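Local coordinates for protein putative polyketide synthase (Brevibacillus brevis, PDB 6HP2) that forms the O-methyltransferase domain of a modular polyketide synthase, a multienzyme thought to act in the biosynthesis of the antibiotic bacillaene, and binds S-adenosyl-L-homocysteine, at residues Asp154-Ala159 and Phe174-Lys179; Leu100-Gly105 and Asp158-Leu163; Pro55-Ser60 and Pro70-Met75. One frame throughout, in Å; residues are numbered along the deposited sequence.

Overall arrangement
Contacts 1 and 2 sit side by side in the methyltransferase domain, their centres 10 Å apart, and both touch the bound S-adenosyl-L-homocysteine. Contact 1 holds its adenine end; contact 2 brings in the glycine-rich loop that reaches the ribose and the amino group. The loop 154-163 runs through both, and S155 ties them together: its OG lies 2.6 Å from F102 O, a probable hydrogen bond, and also packs on the ring of F160. Contact 3 is separate. It joins residues 55-60 to helix 70-88 on the opposite side of the chain's centre, with its own centre about 33 Å from that of contact 1 and 32 Å from that of contact 2.

Contact 1. Residues Asp154-Ala159 and Phe174-Lys179; sequences DSSKDA and FHIRNK. With SAH (S-adenosyl-L-homocysteine), chain B.
S156 and N178 pack against each other, yet their polar groups meet through water: a single molecule gives a hydrogen to S156 OG and another to N178 OD1 and accepts from the backbone N of N178. It thus bridges the serine to both side chain and backbone of N178. A second water accepts from K157 NZ and donates to N178 OD1, so the lysine reaches the amide indirectly; K157 NZ itself stops 3.7 Å from N178 OD1. Taking a hydrogen from each water would favour the present rotation of the amide. The direct contact is mainly carbon packing. S156 CB lies 3.7 Å from I176 CG2, the branch of the isoleucine that faces the loop.

The other branch of I176 serves the ligand. With CG1 anti to the carbonyl carbon (chi1 -65°), I176 CD1 lies above the plane of the adenine beside its amino group, 3.5 Å from SAH N6. D154 and S155 grip the base at its edge: SAH N6 donates to D154 OD1 over 3.0 Å, and S155 N donates to SAH N1 over 2.9 Å in a nearly straight bond (174°). Further along, H175 CB packs 3.7 Å from SAH C8.

D154 OD1 is a busy acceptor. Besides N6 it takes the backbone N of S156, which closes an Asx turn from above the carboxylate plane, and S156 OG at 2.7 Å, which arrives from the same face on the syn side. The carboxylate can hardly turn, and the loop is held in the shape that presents S155 N to the base. N185 of helix 179-188 donates from ND2 to S155 O. An acidic residue paired with the adenine amino group, followed by a backbone N on N1, is typical of the adenine pocket of Rossmann-fold methyltransferases.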
loop_
_atom_site.group_PDB
_atom_site.type_symbol
_atom_site.label_atom_id
_atom_site.label_comp_id
_atom_site.label_asym_id
_atom_site.label_seq_id
_atom_site.Cartn_x
_atom_site.Cartn_y
_atom_site.Cartn_z
ATOM N N ASP A 154 16.460 -2.690 4.885
ATOM C CA ASP A 154 16.189 -1.675 3.859
ATOM C C ASP A 154 15.938 -2.415 2.524
ATOM O O ASP A 154 16.828 -3.056 1.971
ATOM C CB ASP A 154 17.375 -0.720 3.783
ATOM C CG ASP A 154 17.243 0.318 2.661
ATOM O OD1 ASP A 154 16.374 0.229 1.761
ATOM O OD2 ASP A 154 18.043 1.263 2.684
ATOM N N SER A 155 14.696 -2.367 2.049
ATOM C CA SER A 155 14.290 -3.135 0.891
ATOM C C SER A 155 14.947 -2.648 -0.406
ATOM O O SER A 155 14.827 -3.331 -1.435
ATOM C CB SER A 155 12.788 -3.057 0.739
ATOM O OG SER A 155 12.112 -3.566 1.822
ATOM N N SER A 156 15.640 -1.507 -0.390
ATOM C CA SER A 156 16.370 -1.002 -1.549
ATOM C C SER A 156 17.827 -1.394 -1.526
ATOM O O SER A 156 18.562 -1.051 -2.457
ATOM C CB SER A 156 16.245 0.541 -1.652
ATOM O OG SER A 156 16.975 1.218 -0.654
ATOM N N LYS A 157 18.274 -2.102 -0.495
ATOM C CA LYS A 157 19.693 -2.413 -0.357
ATOM C C LYS A 157 19.941 -3.844 0.128
ATOM O O LYS A 157 20.871 -4.506 -0.339
ATOM C CB LYS A 157 20.379 -1.471 0.620
ATOM C CG LYS A 157 20.343 -0.008 0.200
ATOM C CD LYS A 157 21.220 0.858 1.069
ATOM C CE LYS A 157 21.081 2.334 0.692
ATOM N NZ LYS A 157 21.251 2.604 -0.771
ATOM N N ASP A 158 19.143 -4.310 1.091
ATOM C CA ASP A 158 19.278 -5.669 1.628
ATOM C C ASP A 158 18.456 -6.654 0.799
ATOM O O ASP A 158 17.238 -6.500 0.690
ATOM C CB ASP A 158 18.820 -5.697 3.076
ATOM C CG ASP A 158 19.653 -4.765 3.979
ATOM O OD1 ASP A 158 20.878 -4.920 4.004
ATOM O OD2 ASP A 158 19.080 -3.868 4.606
ATOM N N ALA A 159 19.110 -7.684 0.266
ATOM C CA ALA A 159 18.427 -8.639 -0.598
ATOM C C ALA A 159 17.352 -9.363 0.194
ATOM O O ALA A 159 17.563 -9.725 1.345
ATOM C CB ALA A 159 19.426 -9.655 -1.177
ATOM N N PHE A 174 7.106 5.086 -2.412
ATOM C CA PHE A 174 7.335 6.524 -2.501
ATOM C C PHE A 174 8.199 7.033 -1.361
ATOM O O PHE A 174 8.684 8.170 -1.435
ATOM C CB PHE A 174 6.025 7.342 -2.590
ATOM C CG PHE A 174 5.140 7.284 -1.404
ATOM C CD1 PHE A 174 5.331 8.137 -0.357
ATOM C CD2 PHE A 174 4.078 6.407 -1.351
ATOM C CE1 PHE A 174 4.494 8.121 0.756
ATOM C CE2 PHE A 174 3.228 6.411 -0.239
ATOM C CZ PHE A 174 3.463 7.253 0.809
ATOM N N HIS A 175 8.427 6.216 -0.327
ATOM C CA HIS A 175 9.391 6.571 0.730
ATOM C C HIS A 175 10.833 6.193 0.335
ATOM O O HIS A 175 11.773 6.421 1.097
ATOM C CB HIS A 175 9.072 5.851 2.059
ATOM C CG HIS A 175 7.727 6.155 2.619
ATOM N ND1 HIS A 175 7.441 7.329 3.270
ATOM C CD2 HIS A 175 6.583 5.434 2.626
ATOM C CE1 HIS A 175 6.167 7.332 3.634
ATOM N NE2 HIS A 175 5.630 6.179 3.273
ATOM N N ILE A 176 11.017 5.560 -0.805
ATOM C CA ILE A 176 12.277 4.926 -1.164
ATOM C C ILE A 176 12.875 5.657 -2.351
ATOM O O ILE A 176 12.322 5.640 -3.468
ATOM C CB ILE A 176 12.080 3.424 -1.465
ATOM C CG1 ILE A 176 11.624 2.718 -0.177
ATOM C CG2 ILE A 176 13.354 2.822 -2.019
ATOM C CD1 ILE A 176 11.352 1.191 -0.377
ATOM N N ARG A 177 14.036 6.237 -2.130
ATOM C CA ARG A 177 14.683 7.003 -3.200
ATOM C C ARG A 177 15.186 6.108 -4.354
ATOM O O ARG A 177 15.059 6.459 -5.539
ATOM C CB ARG A 177 15.853 7.818 -2.617
ATOM C CG ARG A 177 16.584 8.715 -3.601
ATOM C CD ARG A 177 17.511 9.712 -2.883
ATOM N NE ARG A 177 18.702 9.071 -2.330
ATOM C CZ ARG A 177 19.879 8.992 -2.954
ATOM N NH1 ARG A 177 20.039 9.516 -4.164
ATOM N NH2 ARG A 177 20.901 8.383 -2.366
ATOM N N ASN A 178 15.794 4.978 -4.040
ATOM C CA ASN A 178 16.518 4.177 -5.034
ATOM C C ASN A 178 15.567 3.130 -5.594
ATOM O O ASN A 178 15.557 1.972 -5.174
ATOM C CB ASN A 178 17.775 3.588 -4.407
ATOM C CG ASN A 178 18.734 4.684 -3.912
ATOM O OD1 ASN A 178 19.027 4.770 -2.734
ATOM N ND2 ASN A 178 19.181 5.560 -4.823
ATOM N N LYS A 179 14.811 3.546 -6.602
ATOM C CA LYS A 179 13.741 2.721 -7.153
ATOM C C LYS A 179 14.285 1.489 -7.863
ATOM O O LYS A 179 13.654 0.418 -7.842
ATOM C CB LYS A 179 12.915 3.519 -8.154
ATOM C CG LYS A 179 12.474 4.916 -7.679
ATOM C CD LYS A 179 11.387 4.852 -6.695
ATOM C CE LYS A 179 10.895 6.309 -6.328
ATOM N NZ LYS A 179 10.108 6.318 -5.100
HETATM N N SAH B . 2.412 -1.305 4.630
HETATM C CA SAH B . 2.153 -0.885 6.003
HETATM C CB SAH B . 2.992 0.323 6.401
HETATM C CG SAH B . 3.004 1.475 5.412
HETATM S SD SAH B . 3.866 2.917 6.104
HETATM C C SAH B . 0.677 -0.597 6.126
HETATM O O SAH B . 0.198 -0.249 7.206
HETATM O OXT SAH B . -0.043 -0.728 5.143
HETATM C "C5'" SAH B . 5.401 2.755 5.162
HETATM C "C4'" SAH B . 6.227 1.548 5.602
HETATM O "O4'" SAH B . 7.349 1.412 4.701
HETATM C "C3'" SAH B . 6.889 1.780 7.000
HETATM O "O3'" SAH B . 6.741 0.526 7.685
HETATM C "C2'" SAH B . 8.361 2.083 6.729
HETATM O "O2'" SAH B . 9.247 1.683 7.732
HETATM C "C1'" SAH B . 8.563 1.277 5.426
HETATM N N9 SAH B . 9.700 1.670 4.597
HETATM C C8 SAH B . 9.970 2.893 4.051
HETATM N N7 SAH B . 11.143 2.781 3.419
HETATM C C5 SAH B . 11.579 1.503 3.508
HETATM C C6 SAH B . 12.709 0.834 3.053
HETATM N N6 SAH B . 13.656 1.391 2.299
HETATM N N1 SAH B . 12.837 -0.499 3.314
HETATM C C2 SAH B . 11.918 -1.162 4.107
HETATM N N3 SAH B . 10.824 -0.482 4.577
HETATM C C4 SAH B . 10.689 0.824 4.319
HETATM O O HOH W 1 16.626 4.255 -1.400
HETATM O O HOH W 2 21.140 5.477 -0.830
#

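Contact 2. Residues Leu100-Gly105 and Asp158-Leu163; sequences LDFGCG and DAFPDL. With SAH (S-adenosyl-L-homocysteine), chain B.
L100 drives a methyl group straight onto the ring of F160 at the C-terminal end of strand 98-101, where the glycine-rich loop of a Rossmann-fold methyltransferase begins. This is the tight part of the contact. L100 CD2 stands 3.3 Å from the centroid of the F160 ring and only 11° off its normal, a CH-pi contact over the centre of the face; the two side chains meet at about a right angle. In the leucine, chi1 of 165° swings CG away from the backbone N, and chi2 of 75° then sets CD2 over the ring. F102 adds a second touch, its CB 3.6 Å from F160 CZ, but its ring leads away toward L182 and I186 of helix 179-188. F160 also meets F125 of strand 121-126 edge-to-face and touches I186, which leaves it buried between sheet and helix.

The loose side lies along the rest of 158-163. A159, P161 and L163 are exposed, and the loop edge is held by polar bonds instead: F160 N donates to N185 OD1, D162 OD2 makes a salt bridge with K98 NZ, and D162 OD1 accepts from L163 N at 2.8 Å.

Toward the ligand, the segment 100-105 reads DFGCG from its second residue, in keeping with the glycine-rich motif of this enzyme class. D101 OD1 accepts from G103 N at 3.1 Å, an Asx turn that shapes the start of the loop, and F102 O comes close to SAH C2. G105 takes a positive phi, and with no side chain on G103 or G105 the cofactor product can lie close against the backbone. G105 N makes a weak bond to SAH O3', and SAH N donates to G103 O at 2.9 Å.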
loop_
_atom_site.group_PDB
_atom_site.type_symbol
_atom_site.label_atom_id
_atom_site.label_comp_id
_atom_site.label_asym_id
_atom_site.label_seq_id
_atom_site.Cartn_x
_atom_site.Cartn_y
_atom_site.Cartn_z
ATOM N N LEU A 100 5.903 -11.882 0.788
ATOM C CA LEU A 100 6.762 -10.828 1.326
ATOM C C LEU A 100 6.020 -9.502 1.344
ATOM O O LEU A 100 5.370 -9.108 0.360
ATOM C CB LEU A 100 8.079 -10.690 0.509
ATOM C CG LEU A 100 8.943 -9.450 0.682
ATOM C CD1 LEU A 100 9.661 -9.572 2.020
ATOM C CD2 LEU A 100 9.935 -9.295 -0.459
ATOM N N ASP A 101 6.179 -8.772 2.450
ATOM C CA ASP A 101 5.701 -7.384 2.625
ATOM C C ASP A 101 6.950 -6.544 2.756
ATOM O O ASP A 101 7.617 -6.640 3.799
ATOM C CB ASP A 101 4.820 -7.282 3.882
ATOM C CG ASP A 101 4.297 -5.898 4.137
ATOM O OD1 ASP A 101 4.947 -4.922 3.711
ATOM O OD2 ASP A 101 3.194 -5.761 4.744
ATOM N N PHE A 102 7.291 -5.729 1.708
ATOM C CA PHE A 102 8.610 -5.091 1.723
ATOM C C PHE A 102 8.634 -3.733 2.441
ATOM O O PHE A 102 9.661 -3.060 2.408
ATOM C CB PHE A 102 9.206 -4.970 0.338
ATOM C CG PHE A 102 8.437 -4.150 -0.634
ATOM C CD1 PHE A 102 8.639 -2.781 -0.700
ATOM C CD2 PHE A 102 7.664 -4.776 -1.612
ATOM C CE1 PHE A 102 8.015 -1.985 -1.672
ATOM C CE2 PHE A 102 7.044 -4.018 -2.616
ATOM C CZ PHE A 102 7.206 -2.581 -2.641
ATOM N N GLY A 103 7.537 -3.338 3.074
ATOM C CA GLY A 103 7.482 -2.176 3.995
ATOM C C GLY A 103 6.321 -2.421 4.940
ATOM O O GLY A 103 5.215 -1.875 4.764
ATOM N N CYS A 104 6.541 -3.255 5.972
ATOM C CA CYS A 104 5.393 -3.907 6.585
ATOM C C CYS A 104 4.774 -3.158 7.792
ATOM O O CYS A 104 3.860 -3.714 8.422
ATOM C CB CYS A 104 5.790 -5.330 7.008
ATOM S SG CYS A 104 7.207 -5.365 8.235
ATOM N N GLY A 105 5.135 -1.903 8.049
ATOM C CA GLY A 105 4.457 -1.156 9.090
ATOM C C GLY A 105 4.570 -1.889 10.445
ATOM O O GLY A 105 5.635 -2.311 10.865
ATOM N N ASP A 158 19.143 -4.310 1.091
ATOM C CA ASP A 158 19.278 -5.669 1.628
ATOM C C ASP A 158 18.456 -6.654 0.799
ATOM O O ASP A 158 17.238 -6.500 0.690
ATOM C CB ASP A 158 18.820 -5.697 3.076
ATOM C CG ASP A 158 19.653 -4.765 3.979
ATOM O OD1 ASP A 158 20.878 -4.920 4.004
ATOM O OD2 ASP A 158 19.080 -3.868 4.606
ATOM N N ALA A 159 19.110 -7.684 0.266
ATOM C CA ALA A 159 18.427 -8.639 -0.598
ATOM C C ALA A 159 17.352 -9.363 0.194
ATOM O O ALA A 159 17.563 -9.725 1.345
ATOM C CB ALA A 159 19.426 -9.655 -1.177
ATOM N N PHE A 160 16.167 -9.488 -0.378
ATOM C CA PHE A 160 15.108 -10.262 0.267
ATOM C C PHE A 160 15.577 -11.721 0.377
ATOM O O PHE A 160 16.326 -12.199 -0.483
ATOM C CB PHE A 160 13.788 -10.201 -0.520
ATOM C CG PHE A 160 13.245 -8.848 -0.752
ATOM C CD1 PHE A 160 13.139 -7.938 0.261
ATOM C CD2 PHE A 160 12.789 -8.473 -2.014
ATOM C CE1 PHE A 160 12.611 -6.731 0.020
ATOM C CE2 PHE A 160 12.289 -7.248 -2.232
ATOM C CZ PHE A 160 12.170 -6.374 -1.219
ATOM N N PRO A 161 15.272 -12.412 1.476
ATOM C CA PRO A 161 15.958 -13.678 1.734
ATOM C C PRO A 161 15.427 -14.854 0.951
ATOM O O PRO A 161 16.140 -15.851 0.860
ATOM C CB PRO A 161 15.772 -13.883 3.241
ATOM C CG PRO A 161 14.543 -13.151 3.561
ATOM C CD PRO A 161 14.496 -11.968 2.634
ATOM N N ASP A 162 14.248 -14.772 0.340
ATOM C CA ASP A 162 13.625 -15.972 -0.234
ATOM C C ASP A 162 13.021 -15.644 -1.597
ATOM O O ASP A 162 13.200 -14.560 -2.148
ATOM C CB ASP A 162 12.575 -16.525 0.731
ATOM C CG ASP A 162 12.483 -18.049 0.700
ATOM O OD1 ASP A 162 12.780 -18.653 -0.335
ATOM O OD2 ASP A 162 12.088 -18.626 1.723
ATOM N N LEU A 163 12.324 -16.623 -2.170
ATOM C CA LEU A 163 11.549 -16.450 -3.391
ATOM C C LEU A 163 10.088 -16.496 -3.007
ATOM O O LEU A 163 9.699 -17.305 -2.156
ATOM C CB LEU A 163 11.859 -17.527 -4.417
ATOM C CG LEU A 163 13.099 -17.352 -5.302
ATOM C CD1 LEU A 163 12.855 -16.271 -6.344
ATOM C CD2 LEU A 163 14.321 -17.021 -4.490
HETATM N N SAH B . 2.412 -1.305 4.630
HETATM C CA SAH B . 2.153 -0.885 6.003
HETATM C CB SAH B . 2.992 0.323 6.401
HETATM C CG SAH B . 3.004 1.475 5.412
HETATM S SD SAH B . 3.866 2.917 6.104
HETATM C C SAH B . 0.677 -0.597 6.126
HETATM O O SAH B . 0.198 -0.249 7.206
HETATM O OXT SAH B . -0.043 -0.728 5.143
HETATM C "C5'" SAH B . 5.401 2.755 5.162
HETATM C "C4'" SAH B . 6.227 1.548 5.602
HETATM O "O4'" SAH B . 7.349 1.412 4.701
HETATM C "C3'" SAH B . 6.889 1.780 7.000
HETATM O "O3'" SAH B . 6.741 0.526 7.685
HETATM C "C2'" SAH B . 8.361 2.083 6.729
HETATM O "O2'" SAH B . 9.247 1.683 7.732
HETATM C "C1'" SAH B . 8.563 1.277 5.426
HETATM N N9 SAH B . 9.700 1.670 4.597
HETATM C C8 SAH B . 9.970 2.893 4.051
HETATM N N7 SAH B . 11.143 2.781 3.419
HETATM C C5 SAH B . 11.579 1.503 3.508
HETATM C C6 SAH B . 12.709 0.834 3.053
HETATM N N6 SAH B . 13.656 1.391 2.299
HETATM N N1 SAH B . 12.837 -0.499 3.314
HETATM C C2 SAH B . 11.918 -1.162 4.107
HETATM N N3 SAH B . 10.824 -0.482 4.577
HETATM C C4 SAH B . 10.689 0.824 4.319
#

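Contact 3. Residues Pro55-Ser60 and Pro70-Met75; sequences PGFSMS and PLEREM
F57 and M75 slide past one another in opposite directions, so the tip of the methionine passes alongside the outer part of the ring. M75 CE comes to 3.8 Å from F57 CE2. Its sulfur stands a little further back: M75 SD is 5.4 Å from the centroid of the F57 ring and 71° off the normal, an oblique approach. The bend at the end of the methionine chain (chi3 65°) is what folds the methyl toward the phenylalanine.

One helical turn earlier, E72 meets the same ring carbon with its CB, 4.1 Å from F57 CE2. From there the chain bends at chi2, so the carboxylate leads away from the ring, its plane 52° from that of the phenyl group. The aliphatic root of the glutamate is thus the part that packs on F57. F57 gets to both residues because its CG is anti to the backbone N, which sends the ring across to helix 70-88.

The contact lies at the surface and is small, with M75 exposed and F57 partly so. Around it, F50 meets the F57 ring edge-to-face, V62 of helix 59-64 touches both F57 and E72, and I54 lies against M75. Beside F57, S58 is the N-cap of helix 59-64, its hydroxyl also bonded to D251. Altogether this is a Met-aromatic contact at the surface, between the loop that leads into helix 59-64 and the first turns of helix 70-88, well away from the ligand pocket.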
loop_
_atom_site.group_PDB
_atom_site.type_symbol
_atom_site.label_atom_id
_atom_site.label_comp_id
_atom_site.label_asym_id
_atom_site.label_seq_id
_atom_site.Cartn_x
_atom_site.Cartn_y
_atom_site.Cartn_z
ATOM N N PRO A 55 -19.750 15.199 5.915
ATOM C CA PRO A 55 -19.619 16.520 6.533
ATOM C C PRO A 55 -19.436 16.406 8.038
ATOM O O PRO A 55 -20.109 15.619 8.718
ATOM C CB PRO A 55 -20.927 17.230 6.161
ATOM C CG PRO A 55 -21.894 16.118 5.814
ATOM C CD PRO A 55 -21.054 15.020 5.232
ATOM N N GLY A 56 -18.494 17.199 8.557
ATOM C CA GLY A 56 -18.147 17.170 9.960
ATOM C C GLY A 56 -17.094 16.143 10.332
ATOM O O GLY A 56 -16.403 16.315 11.340
ATOM N N PHE A 57 -16.961 15.074 9.555
ATOM C CA PHE A 57 -15.958 14.068 9.840
ATOM C C PHE A 57 -14.568 14.647 9.592
ATOM O O PHE A 57 -14.249 15.091 8.489
ATOM C CB PHE A 57 -16.178 12.839 8.973
ATOM C CG PHE A 57 -15.509 11.590 9.493
ATOM C CD1 PHE A 57 -14.209 11.349 9.207
ATOM C CD2 PHE A 57 -16.202 10.679 10.247
ATOM C CE1 PHE A 57 -13.583 10.221 9.652
ATOM C CE2 PHE A 57 -15.594 9.538 10.685
ATOM C CZ PHE A 57 -14.258 9.308 10.372
ATOM N N SER A 58 -13.748 14.666 10.610
ATOM C CA SER A 58 -12.402 15.202 10.512
ATOM C C SER A 58 -11.422 14.065 10.715
ATOM O O SER A 58 -11.257 13.573 11.847
ATOM C CB SER A 58 -12.168 16.288 11.561
ATOM O OG SER A 58 -10.792 16.589 11.651
ATOM N N MET A 59 -10.776 13.657 9.626
ATOM C CA MET A 59 -9.827 12.562 9.683
ATOM C C MET A 59 -8.681 12.885 10.623
ATOM O O MET A 59 -8.215 12.002 11.326
ATOM C CB MET A 59 -9.289 12.241 8.284
ATOM C CG MET A 59 -8.349 11.047 8.256
ATOM S SD MET A 59 -9.273 9.511 8.649
ATOM C CE MET A 59 -10.174 9.292 7.116
ATOM N N SER A 60 -8.195 14.136 10.638
ATOM C CA SER A 60 -7.058 14.469 11.498
ATOM C C SER A 60 -7.426 14.293 12.974
ATOM O O SER A 60 -6.607 13.845 13.773
ATOM C CB SER A 60 -6.587 15.916 11.232
ATOM O OG SER A 60 -7.643 16.827 11.408
ATOM N N PRO A 70 -12.875 6.327 19.318
ATOM C CA PRO A 70 -12.627 4.927 19.003
ATOM C C PRO A 70 -13.577 4.382 17.946
ATOM O O PRO A 70 -13.199 3.508 17.187
ATOM C CB PRO A 70 -12.814 4.229 20.354
ATOM C CG PRO A 70 -13.668 5.145 21.126
ATOM C CD PRO A 70 -13.243 6.531 20.725
ATOM N N LEU A 71 -14.837 4.801 17.945
ATOM C CA LEU A 71 -15.814 4.210 17.045
ATOM C C LEU A 71 -15.685 4.797 15.648
ATOM O O LEU A 71 -15.882 4.093 14.629
ATOM C CB LEU A 71 -17.237 4.438 17.584
ATOM C CG LEU A 71 -17.582 3.708 18.887
ATOM C CD1 LEU A 71 -18.969 4.094 19.341
ATOM C CD2 LEU A 71 -17.477 2.211 18.612
ATOM N N GLU A 72 -15.350 6.083 15.585
ATOM C CA GLU A 72 -14.999 6.673 14.307
ATOM C C GLU A 72 -13.761 6.006 13.749
ATOM O O GLU A 72 -13.639 5.802 12.524
ATOM C CB GLU A 72 -14.810 8.181 14.431
ATOM C CG GLU A 72 -16.028 8.978 14.829
ATOM C CD GLU A 72 -16.305 9.014 16.357
ATOM O OE1 GLU A 72 -15.546 8.410 17.147
ATOM O OE2 GLU A 72 -17.307 9.638 16.734
ATOM N N ARG A 73 -12.843 5.618 14.635
ATOM C CA ARG A 73 -11.647 4.949 14.171
ATOM C C ARG A 73 -11.979 3.557 13.654
ATOM O O ARG A 73 -11.302 3.053 12.751
ATOM C CB ARG A 73 -10.600 4.882 15.297
ATOM C CG ARG A 73 -9.213 4.375 14.828
ATOM C CD ARG A 73 -8.522 5.342 13.872
ATOM N NE ARG A 73 -7.281 4.838 13.260
ATOM C CZ ARG A 73 -7.222 3.886 12.323
ATOM N NH1 ARG A 73 -8.326 3.280 11.911
ATOM N NH2 ARG A 73 -6.055 3.511 11.802
ATOM N N GLU A 74 -13.034 2.936 14.183
ATOM C CA GLU A 74 -13.522 1.678 13.619
ATOM C C GLU A 74 -14.067 1.881 12.212
ATOM O O GLU A 74 -13.913 1.001 11.355
ATOM C CB GLU A 74 -14.585 1.072 14.548
ATOM C CG GLU A 74 -15.135 -0.263 14.190
ATOM C CD GLU A 74 -16.318 -0.653 15.094
ATOM O OE1 GLU A 74 -17.433 -0.873 14.568
ATOM O OE2 GLU A 74 -16.135 -0.720 16.333
ATOM N N MET A 75 -14.708 3.018 11.951
ATOM C CA MET A 75 -15.205 3.305 10.599
ATOM C C MET A 75 -14.047 3.384 9.624
ATOM O O MET A 75 -14.119 2.900 8.482
ATOM C CB MET A 75 -15.987 4.624 10.543
ATOM C CG MET A 75 -17.387 4.589 11.043
ATOM S SD MET A 75 -18.029 6.296 11.274
ATOM C CE MET A 75 -18.035 6.870 9.634
#